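Local structure of putative cell invasion protein with MAC/Perforin domain (Bacteroides thetaiotaomicron VPI-5482, 3KK7) at residues Asp54-Val62 / Phe72-Met82; Leu180-Leu188 / Tyr344-Glu352. The protein is of unproven function but belongs to the membrane-attack complex/perforin family, whose members often insert into membranes and form pores, and may act in cell invasion. All blocks are in the same frame, centred on the assembly; numbering follows the deposited sequence.

Contact 1 (Asp54-Val62 / Phe72-Met82); sequences DFLGCSYAV and FANAKYPVVNM
Tyr60 and Asn74 meet twice: the ring lies with one face under Asn74 CB, a CH-pi contact 3.8 Å from CB to the centroid, and Tyr60 OH accepts a hydrogen bond from Asn74 ND2 at 3.0 Å. With CG anti to its own backbone N (chi1 -178°), the phenol reaches back to this amide, whose plane stands nearly square to the ring while the hydroxyl sits close to the amide plane. The same OH is hydrogen-bonded to Gly70 N, and Asn74 OD1 to Thr66 N, so both polar ends are tied to the loop joining the two segments. A phenylalanine in place of Tyr60 would probably keep the ring under CB but leave Asn74 ND2 and Gly70 N without this shared oxygen. The backbone supplies the rest: Asn74 O takes Ala61 N, Ser59 N goes to Tyr77 O in a nearly straight 2.8 Å bond, and Lys76 N goes to Ser59 O. Ser59 OG, placed between backbone N and carbonyl carbon (chi1 62°), receives Tyr77 N at 3.1 Å and is also hydrogen-bonded to Tyr208 O. Gly57 O is gripped by two consecutive amides, Val79 N and Val80 N, each 2.9 Å away and in its carbonyl plane. Gly57, third residue of the type II turn Phe55-Cys58, has positive phi, and Val80 and Met82 pack close to it. Apolar contacts add to this: Phe55 CD1 rests 3.3 Å from Ala75 CB, and Leu56 CD2 touches CE of selenomethionine Met82. Between Cys58-Pro78 and Tyr60-Ala75, both antiparallel non-hydrogen-bonded pairs, the register slips by one residue, a beta bulge in a short antiparallel pairing at the central sheet of the MACPF domain.

Contact 2 (Leu180-Leu188 / Tyr344-Glu352); sequences LRKIAADYL and YPISDFILE. With EDO (1,2-ethanediol), chain E.
Leu180 sets its two methyls against two aromatic rings of 344-352: CD1 lies 3.8 Å from Tyr344 CE2, and CD2 comes within 3.6 Å of Phe349 CZ. Its CG is anti to the carbonyl carbon (chi1 -69°), and CD1 continues outward to meet Asp348 CB as well, so one leucine fills the angle between strand end and 3-10 turn. The Phe349 ring is met from a second direction by Ile183, whose CG2 approaches its edge at CD2, the two side chains running side by side. Tyr344 CB and Pro345 O lie at that ring's edge too, from its own segment. Next along the helix, Ala184 allows the closest backbone approach, its CA 4.8 Å from that of Phe349. Its CB is 3.3 Å from Phe349 O, and its CA makes a CH...O contact with that oxygen. Leu188 shields the same carbonyl with both methyls, CD2 at 3.4 Å from Phe349 O. Leu351 then packs on the helix, CD2 touching Ala184 CB and CD1 standing 3.9 Å from Ala185 CA; Met529 of helix 529-535 also packs on Leu351. No hydrogen bond crosses between the segments. Asp348 OD2 forms a salt bridge with Lys125. Beside the helix end, Tyr187 OH sits next to a 1,2-ethanediol, probably from the crystallisation liquor, whose O1 lies at the ring edge, near its plane, too close for the bond to be trusted in detail. The whole is helix-to-loop packing within the MACPF domain: the last turns of helix 177-186 are seated against the chain that leaves strand 343-345 through a 3-10 turn and runs to Glu352, the N-cap of helix 353-363.

How the contacts relate
Both contacts are largely buried, their centres about 14 Å apart, and both reach the large antiparallel sheet of the MACPF domain: strands 58-60 and 343-345 each pair with strand 211-218. Contact 1 joins neighbours in sequence through backbone and side-chain hydrogen bonds, whereas contact 2 brings together segments 156 residues apart mainly by apolar packing, with no hydrogen bond between them. They meet at Val79-Asn81. Val80 fits between the two, CG1 packing on Ile183 CG2 and CG2 on Phe349 CE2, while Asn81 N probably donates to Tyr187 O at 2.7 Å. Contact 1 thus borders the hydrophobic cluster of contact 2, on which helix 529-535 also packs, at Ala185 and Leu351.

Contact 1 (Asp54-Val62 / Phe72-Met82)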
loop_
_atom_site.group_PDB
_atom_site.type_symbol
_atom_site.label_atom_id
_atom_site.label_comp_id
_atom_site.label_asym_id
_atom_site.label_seq_id
_atom_site.Cartn_x
_atom_site.Cartn_y
_atom_site.Cartn_z
ATOM N N ASP A 54 11.859 -7.864 -15.153
ATOM C CA ASP A 54 12.300 -7.533 -13.792
ATOM C C ASP A 54 11.324 -6.672 -12.989
ATOM O O ASP A 54 11.614 -6.393 -11.852
ATOM C CB ASP A 54 13.655 -6.786 -13.804
ATOM C CG ASP A 54 14.808 -7.619 -14.332
ATOM O OD1 ASP A 54 14.961 -8.805 -13.950
ATOM O OD2 ASP A 54 15.598 -7.040 -15.096
ATOM N N PHE A 55 10.209 -6.208 -13.547
ATOM C CA PHE A 55 9.296 -5.380 -12.740
ATOM C C PHE A 55 8.391 -6.214 -11.841
ATOM O O PHE A 55 7.775 -5.685 -10.927
ATOM C CB PHE A 55 8.446 -4.461 -13.606
ATOM C CG PHE A 55 9.251 -3.519 -14.405
ATOM C CD1 PHE A 55 9.784 -2.405 -13.825
ATOM C CD2 PHE A 55 9.522 -3.768 -15.728
ATOM C CE1 PHE A 55 10.577 -1.542 -14.554
ATOM C CE2 PHE A 55 10.317 -2.888 -16.476
ATOM C CZ PHE A 55 10.845 -1.788 -15.884
ATOM N N LEU A 56 8.318 -7.512 -12.098
ATOM C CA LEU A 56 7.392 -8.358 -11.384
ATOM C C LEU A 56 7.799 -8.436 -9.920
ATOM O O LEU A 56 8.964 -8.557 -9.612
ATOM C CB LEU A 56 7.363 -9.752 -12.009
ATOM C CG LEU A 56 6.054 -10.522 -11.834
ATOM C CD1 LEU A 56 4.899 -9.822 -12.520
ATOM C CD2 LEU A 56 6.252 -11.955 -12.388
ATOM N N GLY A 57 6.826 -8.321 -9.030
ATOM C CA GLY A 57 7.071 -8.376 -7.588
ATOM C C GLY A 57 7.674 -7.117 -6.986
ATOM O O GLY A 57 8.092 -7.131 -5.807
ATOM N N CYS A 58 7.753 -6.052 -7.791
ATOM C CA CYS A 58 8.182 -4.749 -7.298
ATOM C C CYS A 58 7.019 -3.920 -6.839
ATOM O O CYS A 58 5.889 -4.102 -7.285
ATOM C CB CYS A 58 8.933 -3.932 -8.352
ATOM S SG CYS A 58 10.529 -4.638 -8.689
ATOM N N SER A 59 7.323 -2.988 -5.953
ATOM C CA SER A 59 6.336 -2.031 -5.525
ATOM C C SER A 59 6.023 -1.088 -6.693
ATOM O O SER A 59 6.834 -0.897 -7.622
ATOM C CB SER A 59 6.864 -1.252 -4.337
ATOM O OG SER A 59 8.029 -0.548 -4.738
ATOM N N TYR A 60 4.838 -0.505 -6.621
ATOM C CA TYR A 60 4.334 0.376 -7.626
ATOM C C TYR A 60 3.783 1.638 -6.947
ATOM O O TYR A 60 3.031 1.541 -5.963
ATOM C CB TYR A 60 3.254 -0.343 -8.436
ATOM C CG TYR A 60 2.710 0.518 -9.533
ATOM C CD1 TYR A 60 1.637 1.381 -9.312
ATOM C CD2 TYR A 60 3.292 0.507 -10.788
ATOM C CE1 TYR A 60 1.150 2.208 -10.331
ATOM C CE2 TYR A 60 2.808 1.312 -11.806
ATOM C CZ TYR A 60 1.747 2.163 -11.573
ATOM O OH TYR A 60 1.315 2.949 -12.600
ATOM N N ALA A 61 4.141 2.810 -7.485
ATOM C CA ALA A 61 3.788 4.108 -6.869
ATOM C C ALA A 61 2.615 4.801 -7.539
ATOM O O ALA A 61 2.677 5.156 -8.718
ATOM C CB ALA A 61 4.993 5.035 -6.898
ATOM N N VAL A 62 1.548 5.004 -6.785
ATOM C CA VAL A 62 0.359 5.661 -7.325
ATOM C C VAL A 62 0.447 7.156 -7.003
ATOM O O VAL A 62 0.660 7.965 -7.896
ATOM C CB VAL A 62 -0.971 5.046 -6.764
ATOM C CG1 VAL A 62 -2.200 5.846 -7.240
ATOM C CG2 VAL A 62 -1.116 3.564 -7.151
ATOM N N PHE A 72 6.354 2.110 -16.404
ATOM C CA PHE A 72 7.501 1.484 -15.769
ATOM C C PHE A 72 8.203 2.388 -14.765
ATOM O O PHE A 72 8.753 1.897 -13.792
ATOM C CB PHE A 72 8.510 0.976 -16.811
ATOM C CG PHE A 72 9.320 2.053 -17.455
ATOM C CD1 PHE A 72 10.523 2.464 -16.888
ATOM C CD2 PHE A 72 8.893 2.658 -18.622
ATOM C CE1 PHE A 72 11.295 3.456 -17.480
ATOM C CE2 PHE A 72 9.658 3.673 -19.221
ATOM C CZ PHE A 72 10.861 4.071 -18.645
ATOM N N ALA A 73 8.195 3.698 -14.998
ATOM C CA ALA A 73 8.784 4.659 -14.062
ATOM C C ALA A 73 8.176 4.551 -12.637
ATOM O O ALA A 73 8.825 4.884 -11.674
ATOM C CB ALA A 73 8.626 6.091 -14.601
ATOM N N ASN A 74 6.927 4.123 -12.511
ATOM C CA ASN A 74 6.295 4.002 -11.208
ATOM C C ASN A 74 6.675 2.714 -10.474
ATOM O O ASN A 74 6.274 2.517 -9.321
ATOM C CB ASN A 74 4.772 4.071 -11.345
ATOM C CG ASN A 74 4.290 5.379 -11.952
ATOM O OD1 ASN A 74 4.932 6.422 -11.819
ATOM N ND2 ASN A 74 3.149 5.323 -12.632
ATOM N N ALA A 75 7.394 1.818 -11.154
ATOM C CA ALA A 75 7.950 0.632 -10.500
ATOM C C ALA A 75 9.093 1.108 -9.619
ATOM O O ALA A 75 9.984 1.792 -10.104
ATOM C CB ALA A 75 8.460 -0.348 -11.539
ATOM N N LYS A 76 9.079 0.782 -8.332
ATOM C CA LYS A 76 10.094 1.338 -7.440
ATOM C C LYS A 76 11.143 0.340 -6.961
ATOM O O LYS A 76 12.233 0.311 -7.513
ATOM C CB LYS A 76 9.425 2.058 -6.268
ATOM C CG LYS A 76 8.635 3.332 -6.650
ATOM C CD LYS A 76 9.516 4.521 -7.119
ATOM C CE LYS A 76 8.634 5.638 -7.668
ATOM N NZ LYS A 76 9.250 6.352 -8.821
ATOM N N TYR A 77 10.842 -0.460 -5.942
ATOM C CA TYR A 77 11.800 -1.416 -5.407
ATOM C C TYR A 77 11.218 -2.807 -5.244
ATOM O O TYR A 77 9.992 -3.001 -5.172
ATOM C CB TYR A 77 12.316 -0.972 -4.049
ATOM C CG TYR A 77 12.863 0.424 -4.010
ATOM C CD1 TYR A 77 14.155 0.703 -4.454
ATOM C CD2 TYR A 77 12.091 1.476 -3.500
ATOM C CE1 TYR A 77 14.653 1.983 -4.400
ATOM C CE2 TYR A 77 12.574 2.762 -3.453
ATOM C CZ TYR A 77 13.849 3.015 -3.901
ATOM O OH TYR A 77 14.313 4.308 -3.854
ATOM N N PRO A 78 12.101 -3.792 -5.169
ATOM C CA PRO A 78 11.567 -5.148 -5.073
ATOM C C PRO A 78 10.925 -5.405 -3.728
ATOM O O PRO A 78 11.488 -5.026 -2.706
ATOM C CB PRO A 78 12.796 -6.063 -5.245
ATOM C CG PRO A 78 13.971 -5.197 -5.494
ATOM C CD PRO A 78 13.527 -3.745 -5.542
ATOM N N VAL A 79 9.752 -6.037 -3.746
ATOM C CA VAL A 79 9.122 -6.555 -2.538
ATOM C C VAL A 79 9.354 -8.076 -2.474
ATOM O O VAL A 79 9.824 -8.611 -1.455
ATOM C CB VAL A 79 7.643 -6.220 -2.513
ATOM C CG1 VAL A 79 6.969 -6.929 -1.393
ATOM C CG2 VAL A 79 7.485 -4.715 -2.412
ATOM N N VAL A 80 9.066 -8.758 -3.575
ATOM C CA VAL A 80 9.382 -10.174 -3.665
ATOM C C VAL A 80 10.797 -10.331 -4.177
ATOM O O VAL A 80 11.181 -9.675 -5.147
ATOM C CB VAL A 80 8.414 -10.941 -4.586
ATOM C CG1 VAL A 80 8.719 -12.422 -4.514
ATOM C CG2 VAL A 80 6.957 -10.692 -4.178
ATOM N N ASN A 81 11.588 -11.166 -3.495
ATOM C CA ASN A 81 12.881 -11.604 -4.040
ATOM C C ASN A 81 12.639 -12.678 -5.119
ATOM O O ASN A 81 12.681 -13.876 -4.826
ATOM C CB ASN A 81 13.799 -12.134 -2.938
ATOM C CG ASN A 81 15.195 -12.511 -3.454
ATOM O OD1 ASN A 81 15.396 -12.656 -4.643
ATOM N ND2 ASN A 81 16.148 -12.664 -2.554
HETATM N N MSE A 82 12.395 -12.218 -6.356
HETATM C CA MSE A 82 12.074 -13.064 -7.507
HETATM C C MSE A 82 13.153 -14.061 -7.884
HETATM O O MSE A 82 12.850 -15.186 -8.235
HETATM C CB MSE A 82 11.780 -12.197 -8.732
HETATM C CG MSE A 82 10.506 -11.402 -8.617
HETATM SE SE MSE A 82 8.868 -12.495 -8.459
HETATM C CE MSE A 82 9.046 -13.381 -10.171
#

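Contact 2 (Leu180-Leu188 / Tyr344-Glu352)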
loop_
_atom_site.group_PDB
_atom_site.type_symbol
_atom_site.label_atom_id
_atom_site.label_comp_id
_atom_site.label_asym_id
_atom_site.label_seq_id
_atom_site.Cartn_x
_atom_site.Cartn_y
_atom_site.Cartn_z
ATOM N N LEU A 180 0.930 -16.667 -1.971
ATOM C CA LEU A 180 1.269 -15.380 -1.393
ATOM C C LEU A 180 1.777 -15.560 0.028
ATOM O O LEU A 180 2.743 -14.917 0.456
ATOM C CB LEU A 180 0.092 -14.414 -1.437
ATOM C CG LEU A 180 -0.336 -13.904 -2.825
ATOM C CD1 LEU A 180 -1.411 -12.868 -2.682
ATOM C CD2 LEU A 180 0.813 -13.350 -3.634
ATOM N N ARG A 181 1.194 -16.479 0.761
ATOM C CA ARG A 181 1.684 -16.662 2.118
ATOM C C ARG A 181 3.097 -17.237 2.154
ATOM O O ARG A 181 3.923 -16.794 2.950
ATOM C CB ARG A 181 0.692 -17.438 2.973
ATOM C CG ARG A 181 -0.316 -16.479 3.647
ATOM C CD ARG A 181 -1.170 -17.198 4.689
ATOM N NE ARG A 181 -2.006 -18.185 4.017
ATOM C CZ ARG A 181 -3.208 -17.945 3.505
ATOM N NH1 ARG A 181 -3.772 -16.739 3.595
ATOM N NH2 ARG A 181 -3.861 -18.929 2.892
ATOM N N LYS A 182 3.380 -18.196 1.278
ATOM C CA LYS A 182 4.721 -18.753 1.178
ATOM C C LYS A 182 5.712 -17.649 0.896
ATOM O O LYS A 182 6.802 -17.636 1.504
ATOM C CB LYS A 182 4.829 -19.765 0.040
ATOM C CG LYS A 182 4.588 -21.174 0.433
ATOM C CD LYS A 182 5.550 -22.108 -0.250
ATOM C CE LYS A 182 5.417 -23.451 0.349
ATOM N NZ LYS A 182 5.780 -23.516 1.812
ATOM N N ILE A 183 5.342 -16.734 -0.024
ATOM C CA ILE A 183 6.229 -15.624 -0.405
ATOM C C ILE A 183 6.482 -14.723 0.803
ATOM O O ILE A 183 7.629 -14.358 1.079
ATOM C CB ILE A 183 5.668 -14.837 -1.566
ATOM C CG1 ILE A 183 5.698 -15.675 -2.829
ATOM C CG2 ILE A 183 6.458 -13.550 -1.824
ATOM C CD1 ILE A 183 5.072 -14.978 -4.065
ATOM N N ALA A 184 5.411 -14.418 1.532
ATOM C CA ALA A 184 5.474 -13.561 2.734
ATOM C C ALA A 184 6.440 -14.126 3.779
ATOM O O ALA A 184 7.335 -13.410 4.275
ATOM C CB ALA A 184 4.077 -13.346 3.338
ATOM N N ALA A 185 6.268 -15.414 4.064
ATOM C CA ALA A 185 7.083 -16.181 5.021
ATOM C C ALA A 185 8.586 -16.227 4.737
ATOM O O ALA A 185 9.399 -16.121 5.678
ATOM C CB ALA A 185 6.533 -17.652 5.091
ATOM N N ASP A 186 8.950 -16.393 3.464
ATOM C CA ASP A 186 10.327 -16.751 3.099
ATOM C C ASP A 186 10.974 -16.051 1.890
ATOM O O ASP A 186 12.160 -16.135 1.743
ATOM C CB ASP A 186 10.379 -18.272 2.863
ATOM C CG ASP A 186 10.503 -19.076 4.160
ATOM O OD1 ASP A 186 11.569 -18.977 4.799
ATOM O OD2 ASP A 186 9.568 -19.822 4.537
ATOM N N TYR A 187 10.225 -15.342 1.046
ATOM C CA TYR A 187 10.783 -14.819 -0.199
ATOM C C TYR A 187 10.737 -13.286 -0.380
ATOM O O TYR A 187 10.869 -12.771 -1.505
ATOM C CB TYR A 187 10.128 -15.553 -1.373
ATOM C CG TYR A 187 10.465 -17.023 -1.330
ATOM C CD1 TYR A 187 11.672 -17.493 -1.859
ATOM C CD2 TYR A 187 9.628 -17.939 -0.693
ATOM C CE1 TYR A 187 12.033 -18.816 -1.781
ATOM C CE2 TYR A 187 9.990 -19.284 -0.616
ATOM C CZ TYR A 187 11.199 -19.708 -1.175
ATOM O OH TYR A 187 11.555 -21.036 -1.147
ATOM N N LEU A 188 10.609 -12.556 0.727
ATOM C CA LEU A 188 10.631 -11.109 0.668
ATOM C C LEU A 188 12.052 -10.562 0.516
ATOM O O LEU A 188 13.022 -11.128 1.011
ATOM C CB LEU A 188 9.953 -10.499 1.894
ATOM C CG LEU A 188 8.461 -10.810 2.058
ATOM C CD1 LEU A 188 7.985 -10.284 3.443
ATOM C CD2 LEU A 188 7.637 -10.220 0.877
ATOM N N TYR A 344 -1.532 -5.766 -6.365
ATOM C CA TYR A 344 -1.957 -6.366 -5.112
ATOM C C TYR A 344 -1.525 -5.493 -3.964
ATOM O O TYR A 344 -0.456 -4.912 -4.002
ATOM C CB TYR A 344 -1.325 -7.759 -4.962
ATOM C CG TYR A 344 -2.227 -8.856 -5.471
ATOM C CD1 TYR A 344 -2.667 -8.851 -6.789
ATOM C CD2 TYR A 344 -2.673 -9.879 -4.623
ATOM C CE1 TYR A 344 -3.513 -9.825 -7.253
ATOM C CE2 TYR A 344 -3.532 -10.875 -5.091
ATOM C CZ TYR A 344 -3.942 -10.830 -6.399
ATOM O OH TYR A 344 -4.764 -11.780 -6.895
ATOM N N PRO A 345 -2.348 -5.393 -2.931
ATOM C CA PRO A 345 -1.923 -4.616 -1.809
ATOM C C PRO A 345 -0.680 -5.189 -1.165
ATOM O O PRO A 345 -0.520 -6.396 -1.119
ATOM C CB PRO A 345 -3.086 -4.779 -0.827
ATOM C CG PRO A 345 -3.656 -6.093 -1.133
ATOM C CD PRO A 345 -3.577 -6.143 -2.627
ATOM N N ILE A 346 0.168 -4.324 -0.630
ATOM C CA ILE A 346 1.353 -4.761 0.133
ATOM C C ILE A 346 0.935 -5.692 1.255
ATOM O O ILE A 346 1.666 -6.610 1.609
ATOM C CB ILE A 346 2.139 -3.540 0.692
ATOM C CG1 ILE A 346 2.749 -2.761 -0.468
ATOM C CG2 ILE A 346 3.265 -3.939 1.612
ATOM C CD1 ILE A 346 3.317 -1.437 -0.059
ATOM N N SER A 347 -0.262 -5.486 1.798
ATOM C CA SER A 347 -0.735 -6.323 2.916
ATOM C C SER A 347 -0.853 -7.800 2.565
ATOM O O SER A 347 -0.749 -8.655 3.446
ATOM C CB SER A 347 -2.046 -5.809 3.497
ATOM O OG SER A 347 -3.031 -5.723 2.514
ATOM N N ASP A 348 -1.051 -8.113 1.290
ATOM C CA ASP A 348 -1.034 -9.516 0.857
ATOM C C ASP A 348 0.330 -10.172 0.912
ATOM O O ASP A 348 0.398 -11.380 0.854
ATOM C CB ASP A 348 -1.626 -9.674 -0.546
ATOM C CG ASP A 348 -3.144 -9.735 -0.522
ATOM O OD1 ASP A 348 -3.712 -10.000 0.566
ATOM O OD2 ASP A 348 -3.777 -9.525 -1.588
ATOM N N PHE A 349 1.403 -9.393 1.046
ATOM C CA PHE A 349 2.769 -9.931 1.052
ATOM C C PHE A 349 3.464 -9.994 2.405
ATOM O O PHE A 349 4.662 -10.231 2.462
ATOM C CB PHE A 349 3.612 -9.153 0.035
ATOM C CG PHE A 349 3.172 -9.413 -1.355
ATOM C CD1 PHE A 349 2.052 -8.798 -1.853
ATOM C CD2 PHE A 349 3.811 -10.357 -2.127
ATOM C CE1 PHE A 349 1.608 -9.089 -3.098
ATOM C CE2 PHE A 349 3.352 -10.661 -3.386
ATOM C CZ PHE A 349 2.259 -10.032 -3.874
ATOM N N ILE A 350 2.706 -9.810 3.484
ATOM C CA ILE A 350 3.247 -9.832 4.846
ATOM C C ILE A 350 2.359 -10.669 5.734
ATOM O O ILE A 350 1.169 -10.819 5.465
ATOM C CB ILE A 350 3.444 -8.402 5.419
ATOM C CG1 ILE A 350 2.160 -7.590 5.383
ATOM C CG2 ILE A 350 4.490 -7.639 4.630
ATOM C CD1 ILE A 350 2.354 -6.198 5.886
ATOM N N LEU A 351 2.952 -11.245 6.773
ATOM C CA LEU A 351 2.240 -12.159 7.663
ATOM C C LEU A 351 1.599 -11.480 8.866
ATOM O O LEU A 351 0.635 -12.008 9.438
ATOM C CB LEU A 351 3.208 -13.210 8.200
ATOM C CG LEU A 351 3.869 -14.121 7.208
ATOM C CD1 LEU A 351 4.859 -14.960 7.953
ATOM C CD2 LEU A 351 2.800 -14.968 6.551
ATOM N N GLU A 352 2.147 -10.330 9.251
ATOM C CA GLU A 352 1.813 -9.664 10.496
ATOM C C GLU A 352 0.439 -8.994 10.434
ATOM O O GLU A 352 0.242 -7.996 9.728
ATOM C CB GLU A 352 2.892 -8.602 10.831
ATOM C CG GLU A 352 4.323 -9.153 11.030
ATOM C CD GLU A 352 5.122 -9.420 9.739
ATOM O OE1 GLU A 352 4.647 -9.155 8.605
ATOM O OE2 GLU A 352 6.254 -9.920 9.865
HETATM C C1 EDO E . 10.048 -22.548 1.605
HETATM O O1 EDO E . 10.021 -22.462 0.175
HETATM C C2 EDO E . 8.710 -23.074 2.108
HETATM O O2 EDO E . 8.633 -24.502 1.973
#